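Local coordinates for protein putative secreted endoglycosylceramidase (PDB 6JYZ) that probably hydrolyses, as an endogalactosylceramidase of glycoside hydrolase family 5, the O-glycosidic bond that joins sugar to ceramide, at residues D112-G117 with N210-V215; A75-D80 with G400-L405; E422-D427 with I432-P437; L220-P225 with T327-W332. All coordinates share one frame; numbering follows the deposited sequence.

Interaction 1. Residues D112-G117 with N210-V215; sequences DAKDNG and NEPAVV
The flat carboxylate of Glu211 receives Lys114 on the syn lone pair of OE2, while the anti lone pair of the same oxygen is taken by the backbone of its own segment. The salt bridge from Lys114 NZ to Glu211 OE2 is 2.8 Å long, and Ala213 N reaches Glu211 OE2 at 3.0 Å in a nearly straight bond (167°). The second oxygen joins through a water that accepts from Lys114 NZ and donates to Glu211 OE1, so both oxygens are tied, which is likely to restrict rotation of the carboxylate. The ammonium group arrives on a fully extended chain whose CG is anti to the backbone N (chi1 180°). Its aliphatic part runs over Ala213, with Lys114 CD 3.7 Å from Ala213 CB, and Lys114 NZ passes 4.1 Å from Pro212 CG. With an alanine at Glu211, the lysine ammonium would probably lose its charged mate, and Ala213 N its side-chain acceptor. The contact joins the last turn of helix 100-115, closed by a Schellman motif at Gly117, to the loop entering strand 214-218. That strand lies parallel to strand 119-124, and helix 68-75 flanks Ala113 through Phe71.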
loop_
_atom_site.group_PDB
_atom_site.type_symbol
_atom_site.label_atom_id
_atom_site.label_comp_id
_atom_site.label_asym_id
_atom_site.label_seq_id
_atom_site.Cartn_x
_atom_site.Cartn_y
_atom_site.Cartn_z
ATOM N N ASP A 112 -16.396 -0.392 6.987
ATOM C CA ASP A 112 -16.963 0.002 5.711
ATOM C C ASP A 112 -16.324 -0.762 4.564
ATOM O O ASP A 112 -17.026 -1.212 3.616
ATOM C CB ASP A 112 -16.764 1.492 5.471
ATOM C CG ASP A 112 -17.639 2.406 6.351
ATOM O OD1 ASP A 112 -18.719 1.923 6.854
ATOM O OD2 ASP A 112 -17.274 3.599 6.460
ATOM N N ALA A 113 -15.016 -0.989 4.610
ATOM C CA ALA A 113 -14.378 -1.839 3.602
ATOM C C ALA A 113 -14.929 -3.253 3.709
ATOM O O ALA A 113 -15.320 -3.834 2.667
ATOM C CB ALA A 113 -12.852 -1.766 3.838
ATOM N N LYS A 114 -14.996 -3.861 4.868
ATOM C CA LYS A 114 -15.454 -5.232 5.019
ATOM C C LYS A 114 -16.886 -5.393 4.509
ATOM O O LYS A 114 -17.174 -6.408 3.830
ATOM C CB LYS A 114 -15.300 -5.630 6.488
ATOM C CG LYS A 114 -15.727 -7.045 6.876
ATOM C CD LYS A 114 -15.683 -7.192 8.450
ATOM C CE LYS A 114 -15.831 -8.672 8.820
ATOM N NZ LYS A 114 -15.502 -9.003 10.250
ATOM N N ASP A 115 -17.727 -4.395 4.735
ATOM C CA ASP A 115 -19.133 -4.466 4.310
ATOM C C ASP A 115 -19.157 -4.514 2.785
ATOM O O ASP A 115 -20.206 -4.899 2.226
ATOM C CB ASP A 115 -19.865 -3.225 4.826
ATOM C CG ASP A 115 -20.250 -3.272 6.310
ATOM O OD1 ASP A 115 -20.074 -4.297 6.922
ATOM O OD2 ASP A 115 -20.637 -2.161 6.776
ATOM N N ASN A 116 -18.107 -4.086 2.072
ATOM C CA ASN A 116 -18.059 -4.040 0.626
ATOM C C ASN A 116 -17.117 -5.122 0.082
ATOM O O ASN A 116 -16.697 -4.986 -1.067
ATOM C CB ASN A 116 -17.673 -2.635 0.180
ATOM C CG ASN A 116 -18.833 -1.699 0.366
ATOM O OD1 ASN A 116 -19.755 -1.742 -0.465
ATOM N ND2 ASN A 116 -18.875 -0.929 1.447
ATOM N N GLY A 117 -16.769 -6.091 0.899
ATOM C CA GLY A 117 -15.939 -7.185 0.439
ATOM C C GLY A 117 -14.450 -6.841 0.307
ATOM O O GLY A 117 -13.742 -7.459 -0.501
ATOM N N ASN A 210 -8.743 -9.690 16.665
ATOM C CA ASN A 210 -9.698 -10.731 16.304
ATOM C C ASN A 210 -10.448 -10.396 15.023
ATOM O O ASN A 210 -11.450 -11.017 14.738
ATOM C CB ASN A 210 -10.697 -10.995 17.479
ATOM C CG ASN A 210 -10.146 -11.986 18.487
ATOM O OD1 ASN A 210 -9.898 -13.118 18.105
ATOM N ND2 ASN A 210 -9.827 -11.486 19.662
ATOM N N GLU A 211 -9.961 -9.439 14.229
ATOM C CA GLU A 211 -10.702 -8.970 13.044
ATOM C C GLU A 211 -10.133 -9.613 11.770
ATOM O O GLU A 211 -9.021 -9.233 11.319
ATOM C CB GLU A 211 -10.508 -7.447 12.956
ATOM C CG GLU A 211 -11.199 -6.840 11.759
ATOM C CD GLU A 211 -12.629 -7.278 11.588
ATOM O OE1 GLU A 211 -13.462 -6.725 12.315
ATOM O OE2 GLU A 211 -12.934 -8.150 10.766
ATOM N N PRO A 212 -10.827 -10.542 11.131
ATOM C CA PRO A 212 -10.278 -11.182 9.930
ATOM C C PRO A 212 -10.215 -10.199 8.754
ATOM O O PRO A 212 -9.442 -10.481 7.814
ATOM C CB PRO A 212 -11.274 -12.334 9.624
ATOM C CG PRO A 212 -12.567 -11.882 10.270
ATOM C CD PRO A 212 -12.151 -11.138 11.543
ATOM N N ALA A 213 -10.960 -9.112 8.741
ATOM C CA ALA A 213 -10.883 -8.218 7.597
ATOM C C ALA A 213 -9.565 -7.501 7.560
ATOM O O ALA A 213 -9.273 -6.883 6.537
ATOM C CB ALA A 213 -12.009 -7.244 7.708
ATOM N N VAL A 214 -8.807 -7.436 8.649
ATOM C CA VAL A 214 -7.497 -6.806 8.618
ATOM C C VAL A 214 -6.526 -7.870 8.118
ATOM O O VAL A 214 -6.320 -8.908 8.739
ATOM C CB VAL A 214 -7.114 -6.252 9.988
ATOM C CG1 VAL A 214 -5.609 -5.858 10.049
ATOM C CG2 VAL A 214 -7.996 -5.057 10.335
ATOM N N VAL A 215 -5.948 -7.608 6.942
ATOM C CA VAL A 215 -4.932 -8.505 6.405
ATOM C C VAL A 215 -3.749 -8.605 7.362
ATOM O O VAL A 215 -3.244 -9.647 7.669
ATOM C CB VAL A 215 -4.412 -7.909 5.072
ATOM C CG1 VAL A 215 -3.308 -8.834 4.478
ATOM C CG2 VAL A 215 -5.545 -7.685 4.071
HETATM O O HOH W 1 -16.288 -6.721 11.772
#

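Interaction 2. Residues A75-D80 with G400-L405; sequences AALGFD and GFAEQL
Leu77 and Phe79, on either side in sequence of Gly78, whose positive phi closes helix 68-75 in a Schellman motif, meet the end of helix 399-405. The loop then leads into strand 81-86 of the (beta/alpha)8 barrel expected of glycoside hydrolase family 5. Packing is closest round the Phe79 ring. Leu405 CB lies 4.0 Å from Phe79 CE1, the two side chains meeting at a slant, while Leu77 CB sits 3.9 Å above the plane of one face of the Phe79 ring, toward its rim. With its CG beside the backbone N (chi1 -64°), Phe79 swings its ring toward the helix although its CB does not head there. The other half of the contact is slacker: Leu77 CD2 comes only within 4.5 Å of Ala402 CB, one turn earlier on the helix, and the neighbouring Glu403, whose CB points away from the loop, is exposed. The carbonyls of Leu77 and Leu405 also come near each other, and Leu77 O is buried with no hydrogen-bonding partner, whereas Gly78 O is bound by the hydroxyl of Tyr409. Apolar packing therefore holds this loop against the helix. The ring turns its edge to the helix terminus, with Leu405 O near the ring plane and 3.7 Å from Phe79 CE1.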
loop_
_atom_site.group_PDB
_atom_site.type_symbol
_atom_site.label_atom_id
_atom_site.label_comp_id
_atom_site.label_asym_id
_atom_site.label_seq_id
_atom_site.Cartn_x
_atom_site.Cartn_y
_atom_site.Cartn_z
ATOM N N ALA A 75 -15.342 -1.084 -4.460
ATOM C CA ALA A 75 -15.897 -2.400 -4.799
ATOM C C ALA A 75 -16.459 -2.391 -6.231
ATOM O O ALA A 75 -16.437 -3.452 -6.875
ATOM C CB ALA A 75 -16.953 -2.777 -3.816
ATOM N N ALA A 76 -16.923 -1.226 -6.714
ATOM C CA ALA A 76 -17.468 -1.156 -8.064
ATOM C C ALA A 76 -16.384 -1.182 -9.119
ATOM O O ALA A 76 -16.723 -1.304 -10.333
ATOM C CB ALA A 76 -18.370 0.054 -8.147
ATOM N N LEU A 77 -15.078 -1.098 -8.761
ATOM C CA LEU A 77 -13.970 -1.366 -9.661
ATOM C C LEU A 77 -13.410 -2.762 -9.439
ATOM O O LEU A 77 -12.377 -3.076 -10.061
ATOM C CB LEU A 77 -12.873 -0.306 -9.486
ATOM C CG LEU A 77 -13.342 1.076 -9.852
ATOM C CD1 LEU A 77 -12.370 2.138 -9.318
ATOM C CD2 LEU A 77 -13.469 1.240 -11.373
ATOM N N GLY A 78 -14.028 -3.550 -8.564
ATOM C CA GLY A 78 -13.575 -4.923 -8.360
ATOM C C GLY A 78 -12.562 -5.088 -7.206
ATOM O O GLY A 78 -12.166 -6.209 -6.937
ATOM N N PHE A 79 -12.177 -3.975 -6.546
ATOM C CA PHE A 79 -11.092 -4.097 -5.559
ATOM C C PHE A 79 -11.530 -4.907 -4.350
ATOM O O PHE A 79 -12.668 -4.780 -3.880
ATOM C CB PHE A 79 -10.748 -2.689 -5.083
ATOM C CG PHE A 79 -10.209 -1.756 -6.109
ATOM C CD1 PHE A 79 -9.815 -2.195 -7.369
ATOM C CD2 PHE A 79 -10.030 -0.411 -5.794
ATOM C CE1 PHE A 79 -9.262 -1.293 -8.298
ATOM C CE2 PHE A 79 -9.522 0.477 -6.727
ATOM C CZ PHE A 79 -9.117 0.033 -7.962
ATOM N N ASP A 80 -10.618 -5.732 -3.845
ATOM C CA ASP A 80 -10.868 -6.503 -2.645
ATOM C C ASP A 80 -9.844 -6.232 -1.525
ATOM O O ASP A 80 -9.859 -6.943 -0.540
ATOM C CB ASP A 80 -10.931 -8.017 -2.902
ATOM C CG ASP A 80 -9.613 -8.590 -3.335
ATOM O OD1 ASP A 80 -8.627 -7.832 -3.470
ATOM O OD2 ASP A 80 -9.570 -9.862 -3.513
ATOM N N GLY A 400 -8.726 5.762 -18.725
ATOM C CA GLY A 400 -7.691 4.943 -19.309
ATOM C C GLY A 400 -6.943 4.078 -18.275
ATOM O O GLY A 400 -6.480 2.997 -18.598
ATOM N N PHE A 401 -6.810 4.620 -17.028
ATOM C CA PHE A 401 -6.183 3.835 -15.971
ATOM C C PHE A 401 -7.251 2.959 -15.315
ATOM O O PHE A 401 -6.973 1.807 -15.031
ATOM C CB PHE A 401 -5.504 4.777 -14.976
ATOM C CG PHE A 401 -4.288 5.487 -15.513
ATOM C CD1 PHE A 401 -3.517 4.985 -16.560
ATOM C CD2 PHE A 401 -3.918 6.675 -14.921
ATOM C CE1 PHE A 401 -2.357 5.648 -16.969
ATOM C CE2 PHE A 401 -2.733 7.323 -15.310
ATOM C CZ PHE A 401 -1.980 6.810 -16.362
ATOM N N ALA A 402 -8.431 3.531 -14.992
ATOM C CA ALA A 402 -9.481 2.795 -14.307
ATOM C C ALA A 402 -9.838 1.507 -15.043
ATOM O O ALA A 402 -10.087 0.498 -14.368
ATOM C CB ALA A 402 -10.724 3.610 -14.034
ATOM N N GLU A 403 -9.858 1.540 -16.389
ATOM C CA GLU A 403 -10.278 0.322 -17.055
ATOM C C GLU A 403 -9.256 -0.774 -16.862
ATOM O O GLU A 403 -9.613 -1.954 -16.861
ATOM C CB GLU A 403 -10.615 0.622 -18.512
ATOM C CG GLU A 403 -9.505 1.024 -19.409
ATOM C CD GLU A 403 -9.963 1.258 -20.860
ATOM O OE1 GLU A 403 -11.190 1.194 -21.125
ATOM O OE2 GLU A 403 -9.101 1.450 -21.708
ATOM N N GLN A 404 -7.954 -0.470 -16.741
ATOM C CA GLN A 404 -6.993 -1.507 -16.439
ATOM C C GLN A 404 -7.136 -2.023 -15.009
ATOM O O GLN A 404 -7.044 -3.229 -14.743
ATOM C CB GLN A 404 -5.567 -0.973 -16.655
ATOM C CG GLN A 404 -5.255 -0.625 -18.101
ATOM C CD GLN A 404 -5.382 -1.834 -18.987
ATOM O OE1 GLN A 404 -4.975 -2.947 -18.644
ATOM N NE2 GLN A 404 -5.898 -1.557 -20.175
ATOM N N LEU A 405 -7.377 -1.110 -14.070
ATOM C CA LEU A 405 -7.459 -1.504 -12.681
ATOM C C LEU A 405 -8.674 -2.358 -12.374
ATOM O O LEU A 405 -8.696 -3.136 -11.449
ATOM C CB LEU A 405 -7.462 -0.277 -11.771
ATOM C CG LEU A 405 -6.228 0.633 -11.894
ATOM C CD1 LEU A 405 -6.355 1.771 -10.889
ATOM C CD2 LEU A 405 -4.926 -0.132 -11.709
#

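Interaction 3. Residues E422-D427 with I432-P437; sequences EGFRGD and IEAWYP. With EDO (1,2-ethanediol), chain F; IPA (isopropyl alcohol), chain C.
Phe424 packs on Ile432, Ala434 and Tyr436 in a face-to-face contact between two beta sheets, inside the beta-sandwich at the C-terminal end of the chain. Segments 423-427 and 432-437 run almost antiparallel (169°), but their axes stay 10.1 Å apart and they are not hydrogen-bonded neighbours. Strand 423-428 pairs with 416-420 and 471-475, strand 431-437 with 409-414 and 460-467, so the short connection crosses from one sheet to the other. With CG between the backbone N and the carbonyl carbon (chi1 57°), the Phe424 ring reaches across to the facing strand. Ile432 CG2 comes to the ring edge, 3.7 Å from CZ of Phe424; the Tyr436 hydroxyl is also at the edge, its OH 3.7 Å from Phe424 CE1. Ala434 CB approaches obliquely, 3.8 Å from CE1 of Phe424. The polar groups point away from this interior. Exposed Arg425 grips 1,2-ethanediol, with Arg425 NE 2.8 Å from O1 of the diol and a straight bond (169°) from Arg425 NH2 to its O2. Glu433, on the other face of its sheet, is salt-bridged to Arg38 and Arg462, and its OE1 accepts from isopropyl alcohol. Both small molecules probably come from the crystallisation liquor. The contact is thus mainly apolar, centred on the Phe424 ring with the tyrosine hydroxyl at its edge, and charge is kept off this packing.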
loop_
_atom_site.group_PDB
_atom_site.type_symbol
_atom_site.label_atom_id
_atom_site.label_comp_id
_atom_site.label_asym_id
_atom_site.label_seq_id
_atom_site.Cartn_x
_atom_site.Cartn_y
_atom_site.Cartn_z
ATOM N N GLU A 422 -7.429 -13.924 -20.316
ATOM C CA GLU A 422 -8.617 -14.711 -20.700
ATOM C C GLU A 422 -9.172 -15.542 -19.571
ATOM O O GLU A 422 -10.177 -16.224 -19.808
ATOM C CB GLU A 422 -8.246 -15.651 -21.839
ATOM C CG GLU A 422 -7.033 -16.535 -21.554
ATOM C CD GLU A 422 -5.556 -16.067 -21.782
ATOM O OE1 GLU A 422 -5.157 -14.739 -21.873
ATOM O OE2 GLU A 422 -4.719 -17.049 -21.894
ATOM N N GLY A 423 -8.563 -15.620 -18.415
ATOM C CA GLY A 423 -9.184 -16.279 -17.280
ATOM C C GLY A 423 -8.157 -17.018 -16.462
ATOM O O GLY A 423 -6.964 -16.665 -16.417
ATOM N N PHE A 424 -8.564 -18.026 -15.702
ATOM C CA PHE A 424 -7.720 -18.618 -14.671
ATOM C C PHE A 424 -7.972 -20.089 -14.510
ATOM O O PHE A 424 -9.032 -20.578 -15.007
ATOM C CB PHE A 424 -7.850 -17.907 -13.291
ATOM C CG PHE A 424 -9.291 -17.892 -12.767
ATOM C CD1 PHE A 424 -10.209 -16.936 -13.129
ATOM C CD2 PHE A 424 -9.652 -18.894 -11.885
ATOM C CE1 PHE A 424 -11.508 -16.972 -12.622
ATOM C CE2 PHE A 424 -10.960 -18.921 -11.374
ATOM C CZ PHE A 424 -11.873 -17.995 -11.741
ATOM N N ARG A 425 -7.065 -20.793 -13.908
ATOM C CA ARG A 425 -7.184 -22.231 -13.760
ATOM C C ARG A 425 -6.479 -22.688 -12.524
ATOM O O ARG A 425 -5.604 -21.940 -11.981
ATOM C CB ARG A 425 -6.751 -23.026 -14.980
ATOM C CG ARG A 425 -5.287 -22.970 -15.303
ATOM C CD ARG A 425 -4.969 -23.813 -16.591
ATOM N NE ARG A 425 -5.645 -23.252 -17.745
ATOM C CZ ARG A 425 -6.688 -23.820 -18.384
ATOM N NH1 ARG A 425 -7.152 -25.003 -18.077
ATOM N NH2 ARG A 425 -7.339 -23.116 -19.281
ATOM N N GLY A 426 -6.772 -23.864 -12.030
ATOM C CA GLY A 426 -6.131 -24.377 -10.849
ATOM C C GLY A 426 -6.501 -25.815 -10.604
ATOM O O GLY A 426 -7.095 -26.492 -11.500
ATOM N N ASP A 427 -6.071 -26.330 -9.499
ATOM C CA ASP A 427 -6.376 -27.699 -9.093
ATOM C C ASP A 427 -6.562 -27.720 -7.604
ATOM O O ASP A 427 -5.530 -27.580 -6.881
ATOM C CB ASP A 427 -5.265 -28.645 -9.576
ATOM C CG ASP A 427 -5.557 -30.109 -9.330
ATOM O OD1 ASP A 427 -6.452 -30.400 -8.582
ATOM O OD2 ASP A 427 -4.712 -30.942 -9.812
ATOM N N ILE A 432 -14.667 -21.048 -5.585
ATOM C CA ILE A 432 -14.076 -20.000 -6.411
ATOM C C ILE A 432 -14.869 -18.731 -6.254
ATOM O O ILE A 432 -16.126 -18.770 -6.331
ATOM C CB ILE A 432 -14.139 -20.438 -7.888
ATOM C CG1 ILE A 432 -13.221 -21.639 -8.112
ATOM C CG2 ILE A 432 -13.737 -19.296 -8.814
ATOM C CD1 ILE A 432 -13.555 -22.460 -9.380
ATOM N N GLU A 433 -14.215 -17.568 -6.113
ATOM C CA GLU A 433 -14.864 -16.288 -6.164
ATOM C C GLU A 433 -14.128 -15.383 -7.115
ATOM O O GLU A 433 -12.889 -15.214 -6.948
ATOM C CB GLU A 433 -14.877 -15.631 -4.800
ATOM C CG GLU A 433 -15.715 -16.432 -3.819
ATOM C CD GLU A 433 -15.789 -15.824 -2.416
ATOM O OE1 GLU A 433 -15.994 -14.590 -2.288
ATOM O OE2 GLU A 433 -15.773 -16.609 -1.464
ATOM N N ALA A 434 -14.764 -14.828 -8.119
ATOM C CA ALA A 434 -14.075 -14.025 -9.121
ATOM C C ALA A 434 -14.855 -12.769 -9.441
ATOM O O ALA A 434 -16.112 -12.735 -9.300
ATOM C CB ALA A 434 -13.745 -14.827 -10.344
ATOM N N TRP A 435 -14.163 -11.744 -9.934
ATOM C CA TRP A 435 -14.737 -10.479 -10.375
ATOM C C TRP A 435 -14.622 -10.326 -11.881
ATOM O O TRP A 435 -13.592 -10.643 -12.465
ATOM C CB TRP A 435 -13.893 -9.351 -9.721
ATOM C CG TRP A 435 -14.046 -8.011 -10.363
ATOM C CD1 TRP A 435 -13.165 -7.385 -11.217
ATOM C CD2 TRP A 435 -15.171 -7.084 -10.293
ATOM N NE1 TRP A 435 -13.636 -6.170 -11.654
ATOM C CE2 TRP A 435 -14.883 -5.974 -11.112
ATOM C CE3 TRP A 435 -16.367 -7.109 -9.540
ATOM C CZ2 TRP A 435 -15.748 -4.862 -11.162
ATOM C CZ3 TRP A 435 -17.211 -5.995 -9.610
ATOM C CH2 TRP A 435 -16.894 -4.898 -10.411
ATOM N N TYR A 436 -15.668 -9.714 -12.471
ATOM C CA TYR A 436 -15.639 -9.317 -13.870
ATOM C C TYR A 436 -16.232 -7.919 -13.986
ATOM O O TYR A 436 -17.320 -7.700 -13.447
ATOM C CB TYR A 436 -16.472 -10.259 -14.775
ATOM C CG TYR A 436 -15.985 -11.680 -14.759
ATOM C CD1 TYR A 436 -16.362 -12.551 -13.748
ATOM C CD2 TYR A 436 -15.090 -12.093 -15.714
ATOM C CE1 TYR A 436 -15.805 -13.803 -13.634
ATOM C CE2 TYR A 436 -14.544 -13.378 -15.638
ATOM C CZ TYR A 436 -14.895 -14.209 -14.600
ATOM O OH TYR A 436 -14.313 -15.444 -14.471
ATOM N N PRO A 437 -15.605 -6.953 -14.654
ATOM C CA PRO A 437 -16.171 -5.604 -14.751
ATOM C C PRO A 437 -17.199 -5.507 -15.872
ATOM O O PRO A 437 -17.135 -6.252 -16.856
ATOM C CB PRO A 437 -14.940 -4.736 -15.148
ATOM C CG PRO A 437 -14.055 -5.703 -15.949
ATOM C CD PRO A 437 -14.267 -7.049 -15.259
HETATM C C1 EDO F . -4.823 -19.397 -17.893
HETATM O O1 EDO F . -4.371 -20.737 -17.715
HETATM C C2 EDO F . -6.118 -19.465 -18.565
HETATM O O2 EDO F . -6.219 -20.398 -19.629
HETATM C C1 IPA C . -11.275 -12.888 -1.255
HETATM C C2 IPA C . -12.681 -13.448 -1.022
HETATM C C3 IPA C . -13.295 -13.053 0.281
HETATM O O2 IPA C . -13.579 -12.940 -2.017
#

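Interaction 4. Residues L220-P225 with T327-W332; sequences LNEPNP and TGEWGW
Asn221 and Gly328 mark the nearest approach of the two backbones, 8.8 Å between CA atoms, so the gap is spanned by side chains: Asn221 and Glu222, which has a left-handed backbone (phi 33°), face Glu329 just past a corner in its strand. The Asn221 amide and Glu329 carboxylate planes are only 18° apart, although the two side chains cross at about a right angle. Asn221 OD1 and Glu329 OE2 are 3.2 Å apart, two acceptors that do not bond each other but share Arg83, which donates NH2 to the amide and pairs NH1 with the carboxylate. A water adds a second link, accepting from Asn221 ND2 at 2.9 Å and donating to Glu329 OE2 at 2.6 Å. Glu222 OE2 stands 3.6 Å from Glu329 OE1; His292 and Ser269 hold the former atom, Tyr294 the latter. Both glutamates are extended beyond CG, their carboxylate planes 33° apart. The Asn-Glu-Pro sequence and this facing pair are as in family 5 glycosidases, where two such glutamates serve as acid/base and nucleophile, probably Glu222 and Glu329 here. A leucine in place of Glu329 would probably leave Arg83 without its charge partner and Tyr294 without its acceptor. Residues 220-225 form part of the loop that leads from strand 214-218 to helix 230-251, while strand 326-330 pairs in parallel with 356-359 and packs through Trp330 on helix 336-353.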
loop_
_atom_site.group_PDB
_atom_site.type_symbol
_atom_site.label_atom_id
_atom_site.label_comp_id
_atom_site.label_asym_id
_atom_site.label_seq_id
_atom_site.Cartn_x
_atom_site.Cartn_y
_atom_site.Cartn_z
ATOM N N LEU A 220 6.207 -0.028 8.177
ATOM C CA LEU A 220 6.536 1.381 7.947
ATOM C C LEU A 220 6.641 1.596 6.452
ATOM O O LEU A 220 7.412 0.848 5.765
ATOM C CB LEU A 220 7.851 1.763 8.631
ATOM C CG LEU A 220 8.260 3.236 8.536
ATOM C CD1 LEU A 220 7.207 4.144 9.158
ATOM C CD2 LEU A 220 9.599 3.422 9.199
ATOM N N ASN A 221 5.939 2.579 5.937
ATOM C CA ASN A 221 6.022 2.845 4.495
ATOM C C ASN A 221 7.405 3.374 4.155
ATOM O O ASN A 221 7.937 4.251 4.882
ATOM C CB ASN A 221 5.041 3.957 4.162
ATOM C CG ASN A 221 5.126 4.318 2.692
ATOM O OD1 ASN A 221 4.816 3.472 1.836
ATOM N ND2 ASN A 221 5.487 5.536 2.366
ATOM N N GLU A 222 7.960 2.904 3.044
ATOM C CA GLU A 222 9.213 3.392 2.402
ATOM C C GLU A 222 10.212 3.892 3.434
ATOM O O GLU A 222 10.658 5.068 3.369
ATOM C CB GLU A 222 8.886 4.455 1.365
ATOM C CG GLU A 222 8.057 3.880 0.242
ATOM C CD GLU A 222 7.905 4.756 -0.983
ATOM O OE1 GLU A 222 8.165 5.961 -0.878
ATOM O OE2 GLU A 222 7.409 4.259 -2.044
ATOM N N PRO A 223 10.710 3.020 4.325
ATOM C CA PRO A 223 11.659 3.520 5.327
ATOM C C PRO A 223 12.868 4.163 4.646
ATOM O O PRO A 223 13.466 3.548 3.756
ATOM C CB PRO A 223 12.038 2.282 6.127
ATOM C CG PRO A 223 10.892 1.339 5.901
ATOM C CD PRO A 223 10.398 1.596 4.479
ATOM N N ASN A 224 13.218 5.381 5.037
ATOM C CA ASN A 224 14.342 6.001 4.370
ATOM C C ASN A 224 15.673 5.435 4.911
ATOM O O ASN A 224 15.723 4.913 6.043
ATOM C CB ASN A 224 14.338 7.517 4.545
ATOM C CG ASN A 224 13.231 8.251 3.804
ATOM O OD1 ASN A 224 12.150 7.649 3.347
ATOM N ND2 ASN A 224 13.353 9.516 3.674
ATOM N N PRO A 225 16.788 5.547 4.183
ATOM C CA PRO A 225 18.063 5.046 4.688
ATOM C C PRO A 225 18.581 5.717 5.954
ATOM O O PRO A 225 19.434 5.168 6.631
ATOM C CB PRO A 225 19.014 5.270 3.489
ATOM C CG PRO A 225 18.114 5.228 2.290
ATOM C CD PRO A 225 16.843 5.914 2.762
ATOM N N THR A 327 2.647 -6.040 -3.720
ATOM C CA THR A 327 3.282 -4.709 -3.868
ATOM C C THR A 327 2.358 -3.626 -3.341
ATOM O O THR A 327 1.279 -3.368 -3.884
ATOM C CB THR A 327 3.704 -4.466 -5.321
ATOM O OG1 THR A 327 4.306 -3.157 -5.339
ATOM C CG2 THR A 327 2.608 -4.531 -6.365
ATOM N N GLY A 328 2.796 -2.905 -2.318
ATOM C CA GLY A 328 1.909 -1.970 -1.642
ATOM C C GLY A 328 1.693 -0.682 -2.407
ATOM O O GLY A 328 0.753 0.057 -2.042
ATOM N N GLU A 329 2.533 -0.360 -3.395
ATOM C CA GLU A 329 2.301 0.810 -4.220
ATOM C C GLU A 329 2.893 0.560 -5.563
ATOM O O GLU A 329 3.962 -0.001 -5.731
ATOM C CB GLU A 329 3.051 2.061 -3.767
ATOM C CG GLU A 329 2.632 2.598 -2.430
ATOM C CD GLU A 329 3.315 3.915 -2.062
ATOM O OE1 GLU A 329 3.927 4.599 -2.927
ATOM O OE2 GLU A 329 3.249 4.191 -0.867
ATOM N N TRP A 330 2.119 1.042 -6.565
ATOM C CA TRP A 330 2.541 1.107 -7.968
ATOM C C TRP A 330 1.609 2.093 -8.610
ATOM O O TRP A 330 0.524 2.404 -8.096
ATOM C CB TRP A 330 2.463 -0.274 -8.615
ATOM C CG TRP A 330 1.069 -0.794 -8.796
ATOM C CD1 TRP A 330 0.316 -1.503 -7.876
ATOM C CD2 TRP A 330 0.307 -0.755 -10.025
ATOM N NE1 TRP A 330 -0.888 -1.883 -8.438
ATOM C CE2 TRP A 330 -0.906 -1.442 -9.743
ATOM C CE3 TRP A 330 0.533 -0.188 -11.281
ATOM C CZ2 TRP A 330 -1.858 -1.657 -10.738
ATOM C CZ3 TRP A 330 -0.390 -0.440 -12.282
ATOM C CH2 TRP A 330 -1.564 -1.159 -12.003
ATOM N N GLY A 331 2.016 2.661 -9.740
ATOM C CA GLY A 331 1.090 3.572 -10.422
ATOM C C GLY A 331 1.833 4.398 -11.448
ATOM O O GLY A 331 3.061 4.488 -11.429
ATOM N N TRP A 332 1.029 4.962 -12.360
ATOM C CA TRP A 332 1.505 5.923 -13.366
ATOM C C TRP A 332 0.776 7.225 -13.143
ATOM O O TRP A 332 -0.378 7.245 -12.708
ATOM C CB TRP A 332 1.304 5.396 -14.809
ATOM C CG TRP A 332 2.504 4.582 -15.214
ATOM C CD1 TRP A 332 3.554 5.020 -15.986
ATOM C CD2 TRP A 332 2.837 3.219 -14.856
ATOM N NE1 TRP A 332 4.495 4.027 -16.103
ATOM C CE2 TRP A 332 4.086 2.917 -15.414
ATOM C CE3 TRP A 332 2.217 2.186 -14.120
ATOM C CZ2 TRP A 332 4.756 1.704 -15.249
ATOM C CZ3 TRP A 332 2.844 0.963 -13.986
ATOM C CH2 TRP A 332 4.098 0.721 -14.529
HETATM O O HOH W 2 4.932 6.163 -0.392
#

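The centre of interaction 4 is about 7 Å from the centre of the chain, at the probable active site of the barrel; the others are structural contacts farther out. Interaction 2 joins its neighbours: Leu405 CD2 packs 3.5 Å from Trp330 CH2 of interaction 4, and Ala75 CB lies 3.5 Å from Asn116 O of interaction 1. It also meets the C-terminal sandwich, where Gly78 CA rests 3.2 Å from CE2 of Trp435, a residue of the strand in interaction 3. Interactions 1 and 4 have centres about 23 Å apart without touching, and interactions 3 and 4 about 28 Å. Along the chain, interactions 1 and 4 are both nested within the loop closed by interaction 2, and interaction 3 follows.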